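Local coordinates for protein deadlock (PDB 5XYV), which binds Rhino directly through its N-terminal region as part of the Rhino-Deadlock-Cutoff complex and is required for germline maintenance and oogenesis, at residues H18-T22 with L23-S27. Sequence-based numbering, arbitrary orientation.
Sequences HILTT and LGTSS
Leu23 ends helix 9-23 with a regular backbone bond, its N donating to Ile19 O at 3.2 Å with an N-H...O angle of 143°. The two side chains run side by side in the same direction, and Leu23 CD1 lies 4.0 Å from Ile19 CG2. Ile19 presents this methyl because CG2 stands anti to its backbone N, whereas CG1 is turned beside that N (chi1 -66°). The Leu23 side chain also touches Trp33 of helix 30-45 and Asp26 of the Rhino chain. An alanine in its place would probably leave Ile19 CG2 without its neighbour and open a gap beside Trp33. Just before it, Thr22 OG1 donates to His18 O at 2.9 Å, tilted from the carbonyl plane, and Thr22 N reaches the same oxygen from the opposite face. Gly24, joined to Leu23 by a cis peptide bond, is where the chain leaves helical geometry. Beyond it Thr25 packs loosely back, CG2 at 4.3 Å from Leu20 CB, while its carbonyl oxygen accepts a bond from Trp33 NE1. Ser27 then fastens the loop, OG donating in the carbonyl plane to Gly24 O at 2.8 Å, an oxygen that also accepts from Ser27 N. Hydroxyls thus add to the backbone bonds before and after the break in the helix, while Ile19 and Leu23 form an apolar pair that meets Met23 and Asp26 of the Rhino chain, within the region required for that interaction.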
ATOM      1  N   HIS C  18     -16.677 -15.296   0.095  1.00 17.54           N
ATOM      2  CA  HIS C  18     -16.659 -14.203  -0.891  1.00 22.12           C
ATOM      3  C   HIS C  18     -15.513 -14.354  -1.883  1.00 22.13           C
ATOM      4  O   HIS C  18     -15.702 -14.196  -3.092  1.00 20.30           O
ATOM      5  CB  HIS C  18     -16.534 -12.831  -0.202  1.00 19.83           C
ATOM      6  CG  HIS C  18     -17.732 -12.440   0.595  1.00 22.20           C
ATOM      7  ND1 HIS C  18     -17.692 -11.465   1.573  1.00 19.77           N
ATOM      8  CD2 HIS C  18     -19.016 -12.875   0.551  1.00 21.06           C
ATOM      9  CE1 HIS C  18     -18.893 -11.326   2.100  1.00 19.21           C
ATOM     10  NE2 HIS C  18     -19.715 -12.167   1.498  1.00 24.29           N
ATOM     11  N   ILE C  19     -14.318 -14.607  -1.361  1.00 20.16           N
ATOM     12  CA  ILE C  19     -13.161 -14.850  -2.216  1.00 21.48           C
ATOM     13  C   ILE C  19     -13.413 -16.059  -3.135  1.00 18.73           C
ATOM     14  O   ILE C  19     -13.155 -15.989  -4.332  1.00 21.21           O
ATOM     15  CB  ILE C  19     -11.881 -15.070  -1.390  1.00 18.23           C
ATOM     16  CG1 ILE C  19     -11.501 -13.786  -0.654  1.00 15.51           C
ATOM     17  CG2 ILE C  19     -10.725 -15.556  -2.274  1.00 18.38           C
ATOM     18  CD1 ILE C  19     -10.406 -13.981   0.326  1.00 17.95           C
ATOM     19  N   LEU C  20     -13.938 -17.143  -2.584  1.00 21.14           N
ATOM     20  CA  LEU C  20     -14.265 -18.313  -3.395  1.00 20.51           C
ATOM     21  C   LEU C  20     -15.321 -18.011  -4.461  1.00 23.22           C
ATOM     22  O   LEU C  20     -15.187 -18.426  -5.587  1.00 23.62           O
ATOM     23  CB  LEU C  20     -14.734 -19.475  -2.513  1.00 23.52           C
ATOM     24  CG  LEU C  20     -13.702 -19.996  -1.499  1.00 19.96           C
ATOM     25  CD1 LEU C  20     -14.311 -21.068  -0.590  1.00 19.03           C
ATOM     26  CD2 LEU C  20     -12.498 -20.536  -2.217  1.00 20.53           C
ATOM     27  N   THR C  21     -16.367 -17.275  -4.123  1.00 23.74           N
ATOM     28  CA  THR C  21     -17.406 -16.952  -5.100  1.00 22.88           C
ATOM     29  C   THR C  21     -16.870 -16.132  -6.277  1.00 22.96           C
ATOM     30  O   THR C  21     -17.360 -16.228  -7.407  1.00 22.19           O
ATOM     31  CB  THR C  21     -18.550 -16.187  -4.420  1.00 24.15           C
ATOM     32  OG1 THR C  21     -19.130 -17.034  -3.423  1.00 26.74           O
ATOM     33  CG2 THR C  21     -19.618 -15.753  -5.434  1.00 19.42           C
ATOM     34  N   THR C  22     -15.841 -15.343  -5.989  1.00 21.26           N
ATOM     35  CA  THR C  22     -15.221 -14.429  -6.939  1.00 23.76           C
ATOM     36  C   THR C  22     -14.215 -15.062  -7.938  1.00 28.10           C
ATOM     37  O   THR C  22     -14.202 -14.687  -9.125  1.00 23.47           O
ATOM     38  CB  THR C  22     -14.524 -13.299  -6.142  1.00 27.00           C
ATOM     39  OG1 THR C  22     -15.530 -12.570  -5.427  1.00 20.90           O
ATOM     40  CG2 THR C  22     -13.754 -12.348  -7.051  1.00 19.83           C
ATOM     41  N   LEU C  23     -13.406 -16.025  -7.483  1.00 25.68           N
ATOM     42  CA  LEU C  23     -12.299 -16.546  -8.308  1.00 29.52           C
ATOM     43  C   LEU C  23     -12.587 -17.733  -9.317  1.00 30.82           C
ATOM     44  O   LEU C  23     -11.954 -17.744 -10.375  1.00 38.26           O
ATOM     45  CB  LEU C  23     -11.093 -16.892  -7.392  1.00 23.33           C
ATOM     46  CG  LEU C  23     -10.435 -15.631  -6.759  1.00 29.09           C
ATOM     47  CD1 LEU C  23      -9.183 -15.930  -5.922  1.00 23.92           C
ATOM     48  CD2 LEU C  23     -10.132 -14.519  -7.781  1.00 23.02           C
ATOM     49  N   GLY C  24     -13.418 -18.755  -9.088  1.00 30.28           N
ATOM     50  CA  GLY C  24     -13.839 -19.358  -7.849  1.00 28.03           C
ATOM     51  C   GLY C  24     -13.262 -20.767  -7.746  1.00 29.19           C
ATOM     52  O   GLY C  24     -12.126 -20.955  -8.177  1.00 32.81           O
ATOM     53  N   THR C  25     -13.998 -21.751  -7.200  1.00 21.40           N
ATOM     54  CA  THR C  25     -13.315 -22.935  -6.643  1.00 19.58           C
ATOM     55  C   THR C  25     -12.548 -23.762  -7.669  1.00 25.36           C
ATOM     56  O   THR C  25     -11.511 -24.324  -7.337  1.00 25.57           O
ATOM     57  CB  THR C  25     -14.278 -23.901  -5.872  1.00 25.56           C
ATOM     58  OG1 THR C  25     -15.284 -24.418  -6.761  1.00 21.35           O
ATOM     59  CG2 THR C  25     -14.917 -23.206  -4.663  1.00 15.02           C
ATOM     60  N   SER C  26     -13.019 -23.828  -8.912  1.00 25.42           N
ATOM     61  CA  SER C  26     -12.335 -24.656  -9.923  1.00 28.74           C
ATOM     62  C   SER C  26     -11.082 -23.981 -10.512  1.00 30.84           C
ATOM     63  O   SER C  26     -10.396 -24.547 -11.357  1.00 36.28           O
ATOM     64  CB  SER C  26     -13.293 -25.025 -11.059  1.00 25.96           C
ATOM     65  OG  SER C  26     -13.479 -23.916 -11.909  1.00 27.51           O
ATOM     66  N   SER C  27     -10.779 -22.775 -10.045  1.00 29.15           N
ATOM     67  CA  SER C  27      -9.704 -21.963 -10.613  1.00 29.70           C
ATOM     68  C   SER C  27      -8.337 -22.249  -9.958  1.00 30.73           C
ATOM     69  O   SER C  27      -7.294 -21.806 -10.443  1.00 27.01           O
ATOM     70  CB  SER C  27     -10.053 -20.481 -10.476  1.00 29.29           C
ATOM     71  OG  SER C  27      -9.651 -20.009  -9.208  1.00 30.72           O
TER